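Local coordinates for outer membrane protein SusF (Bacteroides thetaiotaomicron, PDB 4FE9), which binds starch at the bacterial cell surface through its carbohydrate-binding modules, before the starch is transported into the periplasm for degradation, at residues L342-A347 against I363-P368; L263-S268 against F299-N304; A119-P124 against I129-N134; I65-L70 against H86-A91; T71-H76 against E101-R106. All coordinates share one frame; numbering follows the deposited sequence.

Contact 1: residues L342-A347 against I363-P368; sequences LKVGIA and IEFEKP
Ile363, on the edge strand 360-366, meets the other segment through one branch: its CG2 lies 4.1 Å from CD2 of Leu342. That methyl group stands anti to the backbone N of Ile363, beside the carbonyl carbon, and it also lies in the plane of the Phe365 ring, at the ring's edge, which places it between Leu342 and that ring. Ile363 rests in addition on Phe309 of strand 306-310.

No hydrogen bond joins 342-347 to 363-368. The CA atoms nearest each other across the segments, Leu342 with Ile363 and Val344 with Phe365, are each 9.7 Å apart, far beyond the spacing of bonded neighbours in a sheet. Strands 341-343 and 360-366 belong to one antiparallel sheet of carbohydrate-binding module 2, in which 360-366 is an outermost strand; they are far apart in strand order yet touch through side chains, consistent with a sheet that bends round an interior. This is the side-chain packing expected inside an Ig-like beta sandwich, and all four touching residues are buried.

Two residues further along, Phe365 spans the gap. Its CG lies beside the backbone N (chi1 -78°), which carries the ring toward strand 341-343. There the far rim of the ring is straddled: CE1 of Phe365 is 3.8 Å from CD2 of Leu342, while CE2 is 3.9 Å from CG2 of Val344. CD2 of Leu342 and CG2 of Val344 both approach the ring obliquely, each 4.1 Å from CZ of Phe365. Phe301, Val352 and Leu335, with Ala333 of helix 327-333, also pack on Phe365, and the backbone N of Phe365 bonds to OG of Ser329.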
# COMPACT_ATOMS: atom_id res chain seq x y z
N LEU A 342 14.51 5.86 -12.45
CA LEU A 342 15.07 5.91 -11.12
C LEU A 342 16.55 6.27 -11.15
O LEU A 342 17.38 5.55 -11.76
CB LEU A 342 14.85 4.60 -10.39
CG LEU A 342 15.41 4.56 -8.98
CD1 LEU A 342 14.68 5.53 -8.08
CD2 LEU A 342 15.38 3.17 -8.39
N LYS A 343 16.89 7.37 -10.49
CA LYS A 343 18.26 7.89 -10.50
C LYS A 343 18.93 7.64 -9.17
O LYS A 343 18.36 7.91 -8.11
CB LYS A 343 18.27 9.39 -10.84
CG LYS A 343 19.64 10.09 -10.57
CD LYS A 343 19.79 11.35 -11.45
CE LYS A 343 20.54 12.45 -10.70
NZ LYS A 343 20.26 13.81 -11.30
N VAL A 344 20.10 7.03 -9.21
CA VAL A 344 20.83 6.78 -8.02
C VAL A 344 21.89 7.88 -7.86
O VAL A 344 22.58 8.21 -8.82
CB VAL A 344 21.54 5.39 -8.07
CG1 VAL A 344 22.24 5.11 -6.77
CG2 VAL A 344 20.51 4.29 -8.38
N GLY A 345 21.92 8.51 -6.69
CA GLY A 345 22.75 9.72 -6.52
C GLY A 345 24.11 9.46 -5.87
O GLY A 345 25.09 10.16 -6.17
N ILE A 346 24.13 8.52 -4.92
CA ILE A 346 25.32 8.14 -4.18
C ILE A 346 25.90 6.79 -4.70
O ILE A 346 25.27 5.72 -4.52
CB ILE A 346 24.97 8.00 -2.70
CG1 ILE A 346 24.34 9.30 -2.19
CG2 ILE A 346 26.17 7.56 -1.89
CD1 ILE A 346 23.97 9.25 -0.76
N ALA A 347 27.12 6.83 -5.27
CA ALA A 347 27.75 5.62 -5.83
C ALA A 347 27.96 4.56 -4.76
O ALA A 347 28.08 4.88 -3.59
CB ALA A 347 29.08 5.96 -6.53
N ILE A 363 10.15 -0.34 -4.41
CA ILE A 363 11.59 -0.48 -4.66
C ILE A 363 12.33 -0.02 -3.42
O ILE A 363 11.96 1.00 -2.85
CB ILE A 363 12.02 0.34 -5.86
CG1 ILE A 363 11.32 -0.15 -7.10
CG2 ILE A 363 13.55 0.34 -6.02
CD1 ILE A 363 11.41 0.80 -8.31
N GLU A 364 13.19 -0.89 -2.86
CA GLU A 364 14.08 -0.50 -1.74
C GLU A 364 15.55 -0.68 -2.11
O GLU A 364 15.90 -1.59 -2.87
CB GLU A 364 13.75 -1.31 -0.48
CG GLU A 364 12.31 -1.16 -0.00
CD GLU A 364 12.01 0.25 0.59
OE1 GLU A 364 11.45 1.12 -0.13
OE2 GLU A 364 12.37 0.48 1.76
N PHE A 365 16.38 0.30 -1.72
CA PHE A 365 17.83 0.13 -1.68
C PHE A 365 18.31 -0.01 -0.27
O PHE A 365 17.92 0.76 0.60
CB PHE A 365 18.52 1.31 -2.31
CG PHE A 365 18.52 1.29 -3.78
CD1 PHE A 365 17.32 1.13 -4.47
CD2 PHE A 365 19.70 1.46 -4.49
CE1 PHE A 365 17.31 1.11 -5.86
CE2 PHE A 365 19.70 1.45 -5.87
CZ PHE A 365 18.50 1.26 -6.57
N GLU A 366 19.16 -1.00 -0.04
CA GLU A 366 19.59 -1.35 1.31
C GLU A 366 21.10 -1.58 1.38
O GLU A 366 21.73 -1.70 0.37
CB GLU A 366 18.87 -2.59 1.78
CG GLU A 366 17.44 -2.32 2.26
CD GLU A 366 16.60 -3.59 2.39
OE1 GLU A 366 17.03 -4.52 3.12
OE2 GLU A 366 15.51 -3.62 1.79
N LYS A 367 21.65 -1.65 2.58
CA LYS A 367 23.07 -1.98 2.71
C LYS A 367 23.30 -3.38 2.09
O LYS A 367 22.52 -4.30 2.35
CB LYS A 367 23.49 -2.00 4.18
CG LYS A 367 23.33 -0.65 4.91
CD LYS A 367 24.42 0.33 4.52
CE LYS A 367 25.55 0.34 5.53
NZ LYS A 367 26.75 -0.40 5.03
N PRO A 368 24.36 -3.52 1.26
CA PRO A 368 24.71 -4.83 0.66
C PRO A 368 25.34 -5.76 1.68
O PRO A 368 26.52 -6.03 1.58
CB PRO A 368 25.74 -4.45 -0.38
CG PRO A 368 26.46 -3.30 0.23
CD PRO A 368 25.39 -2.50 0.98

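Contact 2: residues L263-S268 against F299-N304; sequences LYMTGS and FYFAAN. With EDO (1,2-ethanediol), chain J.
The backbones of Met265 and Phe299 run 10.0 Å apart between CA atoms, and the directions of 265-268 and 299-304 differ by 33°, a separation that only side chains bridge. Met265 does most of this. Its chain is extended through chi1 and chi2 and then bends at chi3 (82°), which sets the terminal methyl over the Phe299 ring. CE of Met265 stands 3.6 Å from the centroid of the Phe299 ring and 12° off the normal, a CH-pi contact over the face. Behind it, SD of Met265 is 4.7 Å from the Phe299 centroid, a more distant Met-aromatic contact above that face.

Strands 264-267 and 294-301 belong to the antiparallel sheet of carbohydrate-binding module 2, with 283-287 between them in strand order. The meeting of Met265 with the two phenylalanines is consistent with a sheet that curls round an Ig-like interior, where Leu285, Val307 and Phe309 also touch Met265.

Toward Phe301 the same sulfur takes a different approach. SD of Met265 lies 3.8 Å from CZ of Phe301, at the ring's edge and near its plane, with the Phe301 centroid 5.0 Å away. Toward the ends of the two segments, Ser268 comes near Asn304 without bonding to it, and its OG bonds instead to the backbone N of Gln306.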
# COMPACT_ATOMS: atom_id res chain seq x y z
N LEU A 263 12.09 -10.70 -13.27
CA LEU A 263 12.29 -9.25 -13.30
C LEU A 263 13.72 -8.89 -13.68
O LEU A 263 14.67 -9.59 -13.29
CB LEU A 263 11.96 -8.62 -11.94
CG LEU A 263 11.75 -7.11 -11.99
CD1 LEU A 263 10.38 -6.78 -12.60
CD2 LEU A 263 11.89 -6.50 -10.61
N TYR A 264 13.85 -7.84 -14.48
CA TYR A 264 15.13 -7.47 -15.07
C TYR A 264 15.32 -5.98 -14.93
O TYR A 264 14.33 -5.23 -14.85
CB TYR A 264 15.18 -7.84 -16.54
CG TYR A 264 15.09 -9.33 -16.82
CD1 TYR A 264 16.24 -10.11 -16.95
CD2 TYR A 264 13.85 -9.95 -17.00
CE1 TYR A 264 16.16 -11.48 -17.23
CE2 TYR A 264 13.75 -11.31 -17.24
CZ TYR A 264 14.90 -12.08 -17.31
OH TYR A 264 14.80 -13.40 -17.62
N MET A 265 16.56 -5.58 -14.72
CA MET A 265 16.95 -4.19 -14.59
C MET A 265 17.84 -3.81 -15.76
O MET A 265 18.66 -4.61 -16.21
CB MET A 265 17.72 -3.98 -13.29
CG MET A 265 18.31 -2.55 -13.13
SD MET A 265 19.03 -2.30 -11.52
CE MET A 265 20.63 -3.05 -11.79
N THR A 266 17.50 -2.69 -16.39
CA THR A 266 18.40 -2.03 -17.31
C THR A 266 18.59 -0.58 -16.85
O THR A 266 18.22 -0.22 -15.72
CB THR A 266 17.88 -2.09 -18.74
OG1 THR A 266 18.90 -1.67 -19.65
CG2 THR A 266 16.63 -1.21 -18.92
N GLY A 267 19.28 0.22 -17.67
CA GLY A 267 19.96 1.39 -17.15
C GLY A 267 20.73 2.16 -18.19
O GLY A 267 20.99 1.67 -19.31
N SER A 268 21.03 3.42 -17.85
CA SER A 268 22.03 4.21 -18.59
C SER A 268 23.35 3.48 -18.68
O SER A 268 23.89 3.33 -19.77
CB SER A 268 22.22 5.61 -17.94
OG SER A 268 22.41 5.52 -16.54
N PHE A 299 24.05 -5.02 -6.73
CA PHE A 299 24.45 -4.33 -7.95
C PHE A 299 25.33 -3.13 -7.58
O PHE A 299 25.30 -2.64 -6.45
CB PHE A 299 23.23 -3.82 -8.73
CG PHE A 299 22.35 -4.91 -9.26
CD1 PHE A 299 22.77 -5.72 -10.33
CD2 PHE A 299 21.05 -5.06 -8.78
CE1 PHE A 299 21.96 -6.73 -10.82
CE2 PHE A 299 20.22 -6.07 -9.28
CZ PHE A 299 20.64 -6.85 -10.35
N TYR A 300 26.16 -2.71 -8.54
CA TYR A 300 26.99 -1.51 -8.36
C TYR A 300 26.33 -0.37 -9.01
O TYR A 300 26.03 -0.42 -10.19
CB TYR A 300 28.39 -1.68 -8.95
CG TYR A 300 29.30 -0.51 -8.57
CD1 TYR A 300 29.70 -0.33 -7.23
CD2 TYR A 300 29.54 0.50 -9.46
CE1 TYR A 300 30.41 0.79 -6.83
CE2 TYR A 300 30.24 1.65 -9.06
CZ TYR A 300 30.66 1.79 -7.74
OH TYR A 300 31.37 2.91 -7.33
N PHE A 301 26.15 0.72 -8.25
CA PHE A 301 25.68 1.98 -8.88
C PHE A 301 26.70 3.11 -8.69
O PHE A 301 27.22 3.32 -7.59
CB PHE A 301 24.32 2.40 -8.34
CG PHE A 301 23.23 1.38 -8.57
CD1 PHE A 301 22.49 1.37 -9.76
CD2 PHE A 301 22.92 0.46 -7.60
CE1 PHE A 301 21.44 0.44 -9.96
CE2 PHE A 301 21.87 -0.47 -7.78
CZ PHE A 301 21.13 -0.45 -8.96
N ALA A 302 27.13 3.67 -9.81
CA ALA A 302 27.79 4.99 -9.85
C ALA A 302 26.83 6.11 -9.42
O ALA A 302 25.61 5.89 -9.30
CB ALA A 302 28.28 5.26 -11.25
N ALA A 303 27.35 7.32 -9.28
CA ALA A 303 26.49 8.47 -9.03
C ALA A 303 25.89 8.93 -10.35
O ALA A 303 26.53 8.80 -11.38
CB ALA A 303 27.28 9.60 -8.36
N ASN A 304 24.57 9.12 -10.35
CA ASN A 304 23.84 9.56 -11.55
C ASN A 304 23.50 8.48 -12.57
O ASN A 304 22.98 8.78 -13.65
CB ASN A 304 24.57 10.72 -12.24
CG ASN A 304 24.71 11.94 -11.33
OD1 ASN A 304 24.22 11.97 -10.19
ND2 ASN A 304 25.45 12.93 -11.81
C1 EDO J . 29.75 8.58 -9.86
O1 EDO J . 30.25 7.64 -8.88
C2 EDO J . 30.11 8.09 -11.26
O2 EDO J . 29.35 8.79 -12.26

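Contact 3: residues A119-P124 against I129-N134; sequences ASAVTP and IQLVGN
Leu131 lays its side chain along the backbone of 119-121, with CD1 4.1 Å from CB of Ala119 and CD2 at the same distance from CB of Ala121. Its CG is turned beside the backbone N (chi1 -50°), and CD1 also rests against the Ser120-Ala121 peptide. The two segments are the adjoining arms of a beta hairpin, strands 111-122 and 128-141, in the N-terminal domain, whose sequence places it in the E-set clan of Ig-like folds.

Pairing is antiparallel and identified by its bonds. Ala121 and Ile129 form a hydrogen-bonded pair: the N of Ala121 donates to O of Ile129 at 2.8 Å, and the N of Ile129 returns a bond to O of Ala121, also 2.8 Å. Ser120 and Gln130 form the adjacent non-hydrogen-bonded pair, their CA atoms 4.4 Å apart. Beyond it, the N of Leu131 donates to O of Ala119 at 2.9 Å. The axes of the short pieces 119-122 and 129-132 make 136°, well short of exactly antiparallel, and a water bridges N of Ala119 to O of Leu131 at the end away from the turn.

Ser120 and Gln130 point to one face of the sheet, Ala121 and Ile129 to the other. On the first, OG of Ser120 is held by Asn68 on the neighbouring strand. Gln130 bends at chi2 and folds back on its own strand; its NE2 reaches OD1 of Asn118 and also O of Leu131, approaching that oxygen from above the carbonyl plane. Near the turn, the Thr123 and Ile129 side chains cross at about a right angle, with CG2 of Thr123 3.6 Å from CD1 of Ile129.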
# COMPACT_ATOMS: atom_id res chain seq x y z
N ALA A 119 -17.99 33.93 1.74
CA ALA A 119 -19.17 34.69 1.38
C ALA A 119 -18.82 36.06 0.78
O ALA A 119 -17.72 36.58 0.99
CB ALA A 119 -20.10 34.85 2.60
N SER A 120 -19.81 36.66 0.10
CA SER A 120 -19.71 38.05 -0.37
C SER A 120 -20.95 38.82 -0.01
O SER A 120 -22.03 38.26 0.15
CB SER A 120 -19.51 38.09 -1.89
OG SER A 120 -18.23 37.60 -2.23
N ALA A 121 -20.79 40.12 0.15
CA ALA A 121 -21.93 41.02 0.35
C ALA A 121 -22.38 41.50 -1.02
O ALA A 121 -21.56 41.85 -1.84
CB ALA A 121 -21.50 42.21 1.20
N VAL A 122 -23.68 41.56 -1.25
CA VAL A 122 -24.20 41.95 -2.53
C VAL A 122 -25.00 43.29 -2.45
O VAL A 122 -25.85 43.46 -1.58
CB VAL A 122 -25.07 40.82 -3.13
CG1 VAL A 122 -25.64 41.24 -4.49
CG2 VAL A 122 -24.20 39.54 -3.30
N THR A 123 -24.59 44.27 -3.24
CA THR A 123 -25.17 45.62 -3.18
C THR A 123 -26.45 45.67 -4.05
O THR A 123 -26.73 44.74 -4.78
CB THR A 123 -24.18 46.65 -3.77
OG1 THR A 123 -24.10 46.47 -5.18
CG2 THR A 123 -22.80 46.49 -3.16
N PRO A 124 -27.12 46.85 -4.11
CA PRO A 124 -28.36 46.93 -4.92
C PRO A 124 -28.05 47.01 -6.41
O PRO A 124 -28.99 46.92 -7.26
CB PRO A 124 -29.02 48.23 -4.44
CG PRO A 124 -28.43 48.46 -3.01
CD PRO A 124 -26.98 47.99 -3.18
N ILE A 129 -18.97 41.95 -2.98
CA ILE A 129 -17.74 42.33 -2.32
C ILE A 129 -17.35 41.25 -1.32
O ILE A 129 -18.15 40.85 -0.51
CB ILE A 129 -17.90 43.70 -1.60
CG1 ILE A 129 -18.17 44.79 -2.64
CG2 ILE A 129 -16.65 44.06 -0.84
CD1 ILE A 129 -19.38 45.64 -2.29
N GLN A 130 -16.10 40.79 -1.43
CA GLN A 130 -15.59 39.64 -0.69
C GLN A 130 -15.62 39.89 0.84
O GLN A 130 -15.24 40.97 1.31
CB GLN A 130 -14.15 39.37 -1.14
CG GLN A 130 -13.43 38.32 -0.40
CD GLN A 130 -13.91 36.93 -0.77
OE1 GLN A 130 -13.81 36.51 -1.94
NE2 GLN A 130 -14.52 36.23 0.20
N LEU A 131 -16.16 38.94 1.60
CA LEU A 131 -16.01 38.94 3.08
C LEU A 131 -14.89 38.02 3.52
O LEU A 131 -14.78 36.89 3.03
CB LEU A 131 -17.33 38.55 3.77
CG LEU A 131 -18.56 39.34 3.28
CD1 LEU A 131 -19.86 38.75 3.73
CD2 LEU A 131 -18.48 40.83 3.65
N VAL A 132 -13.98 38.52 4.35
CA VAL A 132 -12.96 37.66 4.95
C VAL A 132 -13.43 37.19 6.34
O VAL A 132 -13.70 38.01 7.24
CB VAL A 132 -11.56 38.38 5.08
CG1 VAL A 132 -10.54 37.44 5.73
CG2 VAL A 132 -11.06 38.86 3.72
N GLY A 133 -13.71 35.89 6.45
CA GLY A 133 -14.30 35.36 7.68
C GLY A 133 -13.43 34.27 8.27
O GLY A 133 -12.42 33.90 7.69
N ASN A 134 -13.84 33.73 9.42
CA ASN A 134 -13.07 32.68 10.08
C ASN A 134 -13.66 31.31 9.71
O ASN A 134 -14.80 31.24 9.30
CB ASN A 134 -13.15 32.88 11.59
CG ASN A 134 -14.59 33.06 12.06
OD1 ASN A 134 -15.34 33.83 11.47
ND2 ASN A 134 -15.01 32.23 12.98
O HOH W 1 -16.47 34.71 3.98

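Contact 4: residues I65-L70 against H86-A91; sequences IAVNSL and HVFKVA
NE2 of His86 is linked to the backbone N of Ile65 by a single water, which lies 2.9 Å from NE2 in the plane of the imidazole and accepts the N-H of Ile65 over 3.2 Å. This water supplies the polar link between 65-70 and 86-91, since no direct hydrogen bond crosses. The segments lie on strands 64-72 and 87-91 of the curled sheet of the N-terminal, E-set-like domain and face each other across its interior, with the CA atoms of Ile65 and His86, the closest across the segments, still 8.1 Å apart.

His86 is shared between polar and apolar neighbours. CG1 of Ile65 comes obliquely to the ring, 3.5 Å from NE2 of His86, and Leu54 of strand 48-57 touches both side chains.

Further in, Phe88 reaches from strand 87-91 to the other strand. Its CG stands beside the backbone N (chi1 -61°), directing the ring toward Val67 and Leu70. These two residues flank a corner of their strand: Asn68 and Ser69 both face Asn118, a classic beta bulge, and the chain changes direction there. Val67 before the corner and Leu70 after it can consequently converge on one ring. Met82 and Ile117 add to the packing round Phe88. The approaches differ: CD1 of Leu70 arrives obliquely, 4.2 Å from CD1 of Phe88, whereas CG2 of Val67 meets the ring edge in its plane, 3.4 Å from CE1 of Phe88.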
# COMPACT_ATOMS: atom_id res chain seq x y z
N ILE A 65 -26.28 38.59 1.36
CA ILE A 65 -25.13 37.69 1.51
C ILE A 65 -25.23 36.61 0.44
O ILE A 65 -26.25 35.97 0.31
CB ILE A 65 -25.13 37.02 2.90
CG1 ILE A 65 -25.01 38.08 4.03
CG2 ILE A 65 -24.03 35.96 3.00
CD1 ILE A 65 -23.74 38.93 3.97
N ALA A 66 -24.15 36.44 -0.34
CA ALA A 66 -24.05 35.31 -1.27
C ALA A 66 -22.95 34.39 -0.81
O ALA A 66 -21.87 34.85 -0.44
CB ALA A 66 -23.75 35.81 -2.70
N VAL A 67 -23.16 33.10 -0.99
CA VAL A 67 -22.14 32.13 -0.56
C VAL A 67 -21.40 31.59 -1.74
O VAL A 67 -21.99 30.96 -2.60
CB VAL A 67 -22.76 30.96 0.32
CG1 VAL A 67 -21.68 30.04 0.83
CG2 VAL A 67 -23.50 31.54 1.48
N ASN A 68 -20.12 31.97 -1.86
CA ASN A 68 -19.26 31.57 -3.00
C ASN A 68 -18.78 30.14 -2.83
O ASN A 68 -18.54 29.45 -3.81
CB ASN A 68 -18.00 32.48 -3.10
CG ASN A 68 -18.35 33.93 -3.15
OD1 ASN A 68 -19.30 34.32 -3.84
ND2 ASN A 68 -17.72 34.72 -2.29
N SER A 69 -18.53 29.72 -1.60
CA SER A 69 -18.23 28.29 -1.38
C SER A 69 -18.39 27.91 0.07
O SER A 69 -18.34 28.78 0.93
CB SER A 69 -16.83 27.94 -1.90
OG SER A 69 -15.83 28.49 -1.07
N LEU A 70 -18.88 26.70 0.30
CA LEU A 70 -18.90 26.14 1.66
C LEU A 70 -18.21 24.80 1.64
O LEU A 70 -18.63 23.90 0.92
CB LEU A 70 -20.34 25.99 2.13
CG LEU A 70 -20.55 25.46 3.56
CD1 LEU A 70 -21.86 25.93 4.13
CD2 LEU A 70 -20.50 23.97 3.54
N HIS A 86 -29.48 33.96 8.21
CA HIS A 86 -28.09 33.61 7.88
C HIS A 86 -27.58 32.45 8.74
O HIS A 86 -26.39 32.35 9.02
CB HIS A 86 -27.17 34.85 7.99
CG HIS A 86 -27.56 35.96 7.06
ND1 HIS A 86 -28.18 37.11 7.50
CD2 HIS A 86 -27.52 36.05 5.70
CE1 HIS A 86 -28.47 37.88 6.46
NE2 HIS A 86 -28.12 37.24 5.36
N VAL A 87 -28.45 31.47 8.96
CA VAL A 87 -28.04 30.16 9.44
C VAL A 87 -27.89 29.18 8.28
O VAL A 87 -28.68 29.20 7.35
CB VAL A 87 -29.06 29.59 10.49
CG1 VAL A 87 -28.61 28.25 11.00
CG2 VAL A 87 -29.22 30.57 11.62
N PHE A 88 -26.78 28.45 8.27
CA PHE A 88 -26.46 27.49 7.21
C PHE A 88 -26.92 26.09 7.56
O PHE A 88 -26.64 25.57 8.67
CB PHE A 88 -24.94 27.50 6.94
CG PHE A 88 -24.44 28.83 6.47
CD1 PHE A 88 -24.42 29.14 5.10
CD2 PHE A 88 -24.25 29.87 7.38
CE1 PHE A 88 -24.11 30.43 4.67
CE2 PHE A 88 -23.93 31.16 6.95
CZ PHE A 88 -23.87 31.44 5.59
N LYS A 89 -27.74 25.52 6.68
CA LYS A 89 -28.36 24.20 6.90
C LYS A 89 -27.88 23.20 5.86
O LYS A 89 -27.72 23.55 4.67
CB LYS A 89 -29.87 24.32 6.79
CG LYS A 89 -30.54 25.11 7.89
CD LYS A 89 -32.01 24.74 7.94
CE LYS A 89 -32.83 25.86 8.52
NZ LYS A 89 -34.10 25.38 9.14
N VAL A 90 -27.72 21.94 6.28
CA VAL A 90 -27.45 20.86 5.36
C VAL A 90 -28.36 19.69 5.70
O VAL A 90 -28.86 19.59 6.83
CB VAL A 90 -25.96 20.39 5.42
CG1 VAL A 90 -25.02 21.50 4.91
CG2 VAL A 90 -25.58 19.97 6.86
N ALA A 91 -28.56 18.79 4.74
CA ALA A 91 -29.28 17.54 5.00
C ALA A 91 -28.37 16.62 5.83
O ALA A 91 -27.22 16.43 5.49
CB ALA A 91 -29.71 16.82 3.62
O HOH W 2 -29.10 38.02 2.69

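Contact 5: residues T71-H76 against E101-R106; sequences TLNENH and EAYKSR
Apolar packing centres on Ala102 and His76. The methyl CB of Ala102 sits over one face of the His76 imidazole, offset toward its rim, at 4.0 Å from the ring centroid and 24° off the normal, which qualifies as a CH-pi contact. The backbone shares in it, CA of Ala102 being 3.6 Å from NE2 of His76. Asn73 and Tyr103 also meet by packing: ND2 of Asn73 lies obliquely to the ring, 3.7 Å from both CE2 and OH of Tyr103, the amide and ring planes standing 82° apart.

What holds the imidazole is partly internal to 71-76: ND1 of His76 gives a weak hydrogen bond to O of Leu72, which lies in the ring plane. The same two residues exchange backbone bonds in both directions, closing the turn that follows strand 64-72. Across the contact, helix 92-102 ends in a Schellman motif, with Lys104 at positive phi and its N bonded to O of Glu101 at 2.9 Å. The contact thus packs a strand-end turn against a helix C-terminus at the surface of the N-terminal domain.

The polar link is a water that accepts from ND2 of Asn73 at 2.9 Å and reaches O of Ala102 only weakly. Firmer partners lie on strand 111-122, OD1 of Asn73 taking the N-H of Lys114 and the Tyr103 hydroxyl bonding to O of Glu112.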
# COMPACT_ATOMS: atom_id res chain seq x y z
N THR A 71 -17.07 24.71 2.28
CA THR A 71 -16.31 23.50 2.19
C THR A 71 -16.16 22.83 3.56
O THR A 71 -16.34 23.46 4.57
CB THR A 71 -14.93 23.73 1.53
OG1 THR A 71 -14.08 24.42 2.44
CG2 THR A 71 -15.06 24.54 0.30
N LEU A 72 -15.99 21.51 3.56
CA LEU A 72 -15.73 20.77 4.81
C LEU A 72 -14.36 20.11 4.72
O LEU A 72 -13.97 19.63 3.65
CB LEU A 72 -16.83 19.72 5.05
CG LEU A 72 -18.26 20.27 5.05
CD1 LEU A 72 -19.27 19.19 4.76
CD2 LEU A 72 -18.56 20.98 6.38
N ASN A 73 -13.56 20.28 5.77
CA ASN A 73 -12.18 19.83 5.76
C ASN A 73 -11.46 20.16 4.43
O ASN A 73 -10.85 19.29 3.82
CB ASN A 73 -12.10 18.33 6.07
CG ASN A 73 -12.57 18.01 7.50
OD1 ASN A 73 -12.99 18.90 8.25
ND2 ASN A 73 -12.56 16.73 7.84
N GLU A 74 -11.64 21.38 3.97
CA GLU A 74 -10.81 21.94 2.89
C GLU A 74 -11.20 21.55 1.45
O GLU A 74 -11.05 22.35 0.54
CB GLU A 74 -9.32 21.65 3.12
CG GLU A 74 -8.44 22.90 2.98
CD GLU A 74 -7.96 23.45 4.34
OE1 GLU A 74 -7.65 22.61 5.23
OE2 GLU A 74 -7.88 24.70 4.50
N ASN A 75 -11.57 20.32 1.21
CA ASN A 75 -11.87 19.97 -0.17
C ASN A 75 -13.12 19.20 -0.43
O ASN A 75 -13.24 18.59 -1.48
CB ASN A 75 -10.69 19.29 -0.86
CG ASN A 75 -9.87 18.43 0.07
OD1 ASN A 75 -10.29 17.34 0.45
ND2 ASN A 75 -8.74 18.96 0.51
N HIS A 76 -14.09 19.28 0.46
CA HIS A 76 -15.34 18.59 0.23
C HIS A 76 -16.46 19.59 0.21
O HIS A 76 -16.58 20.40 1.11
CB HIS A 76 -15.60 17.54 1.34
CG HIS A 76 -14.51 16.50 1.44
ND1 HIS A 76 -13.38 16.68 2.22
CD2 HIS A 76 -14.38 15.29 0.85
CE1 HIS A 76 -12.62 15.59 2.14
NE2 HIS A 76 -13.18 14.75 1.28
N GLU A 101 -16.82 9.86 3.76
CA GLU A 101 -15.86 10.06 2.66
C GLU A 101 -14.58 10.78 3.05
O GLU A 101 -13.49 10.26 2.83
CB GLU A 101 -16.52 10.78 1.49
CG GLU A 101 -17.61 9.98 0.87
CD GLU A 101 -17.05 8.88 -0.06
OE1 GLU A 101 -15.80 8.80 -0.25
OE2 GLU A 101 -17.88 8.10 -0.61
N ALA A 102 -14.71 11.91 3.72
CA ALA A 102 -13.54 12.64 4.20
C ALA A 102 -12.58 11.74 4.94
O ALA A 102 -11.37 11.92 4.83
CB ALA A 102 -13.94 13.80 5.07
N TYR A 103 -13.11 10.88 5.82
CA TYR A 103 -12.25 10.06 6.67
C TYR A 103 -12.03 8.65 6.11
O TYR A 103 -11.44 7.81 6.77
CB TYR A 103 -12.80 10.00 8.11
CG TYR A 103 -12.58 11.29 8.90
CD1 TYR A 103 -11.39 11.51 9.58
CD2 TYR A 103 -13.52 12.33 8.85
CE1 TYR A 103 -11.15 12.72 10.25
CE2 TYR A 103 -13.31 13.54 9.55
CZ TYR A 103 -12.09 13.72 10.23
OH TYR A 103 -11.85 14.88 10.92
N LYS A 104 -12.59 8.39 4.92
CA LYS A 104 -12.60 7.02 4.32
C LYS A 104 -12.99 5.95 5.33
O LYS A 104 -12.34 4.91 5.41
CB LYS A 104 -11.23 6.69 3.73
CG LYS A 104 -10.81 7.59 2.57
CD LYS A 104 -11.36 7.07 1.25
CE LYS A 104 -11.00 7.99 0.10
NZ LYS A 104 -12.09 8.95 -0.14
N SER A 105 -14.04 6.20 6.11
CA SER A 105 -14.36 5.32 7.22
C SER A 105 -15.80 5.46 7.67
O SER A 105 -16.32 6.59 7.85
CB SER A 105 -13.41 5.58 8.36
OG SER A 105 -13.81 4.94 9.53
N ARG A 106 -16.46 4.32 7.88
CA ARG A 106 -17.73 4.32 8.54
C ARG A 106 -17.63 4.11 10.03
O ARG A 106 -18.65 4.01 10.71
CB ARG A 106 -18.65 3.29 7.92
CG ARG A 106 -18.60 3.31 6.37
CD ARG A 106 -19.80 2.53 5.81
NE ARG A 106 -21.03 3.25 6.04
CZ ARG A 106 -22.25 2.80 5.75
NH1 ARG A 106 -22.41 1.65 5.10
NH2 ARG A 106 -23.32 3.52 6.10
O HOH W 3 -10.80 14.96 6.32

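How the contacts relate
The five contacts fall into two groups in separate domains. Along the chain contacts 4 and 5 come first, their segments alternating, then contacts 3, 2 and 1. Contacts 3, 4 and 5 share the N-terminal domain. Neighbouring strands 111-122 and 64-72 join contacts 3 and 4, whose centres are about 12 Å apart. Contact 5 continues the second of these strands; its centre is about 18 Å from that of contact 4. Contacts 1 and 2, centres about 9 Å apart, share the sheet of carbohydrate-binding module 2, tied by a probable hydrogen bond between Val344 O and Asn304 N. Centres of contacts in different groups lie 37 to 58 Å apart, consistent with an extended protein in which module 2 stands well away from the N-terminal strands.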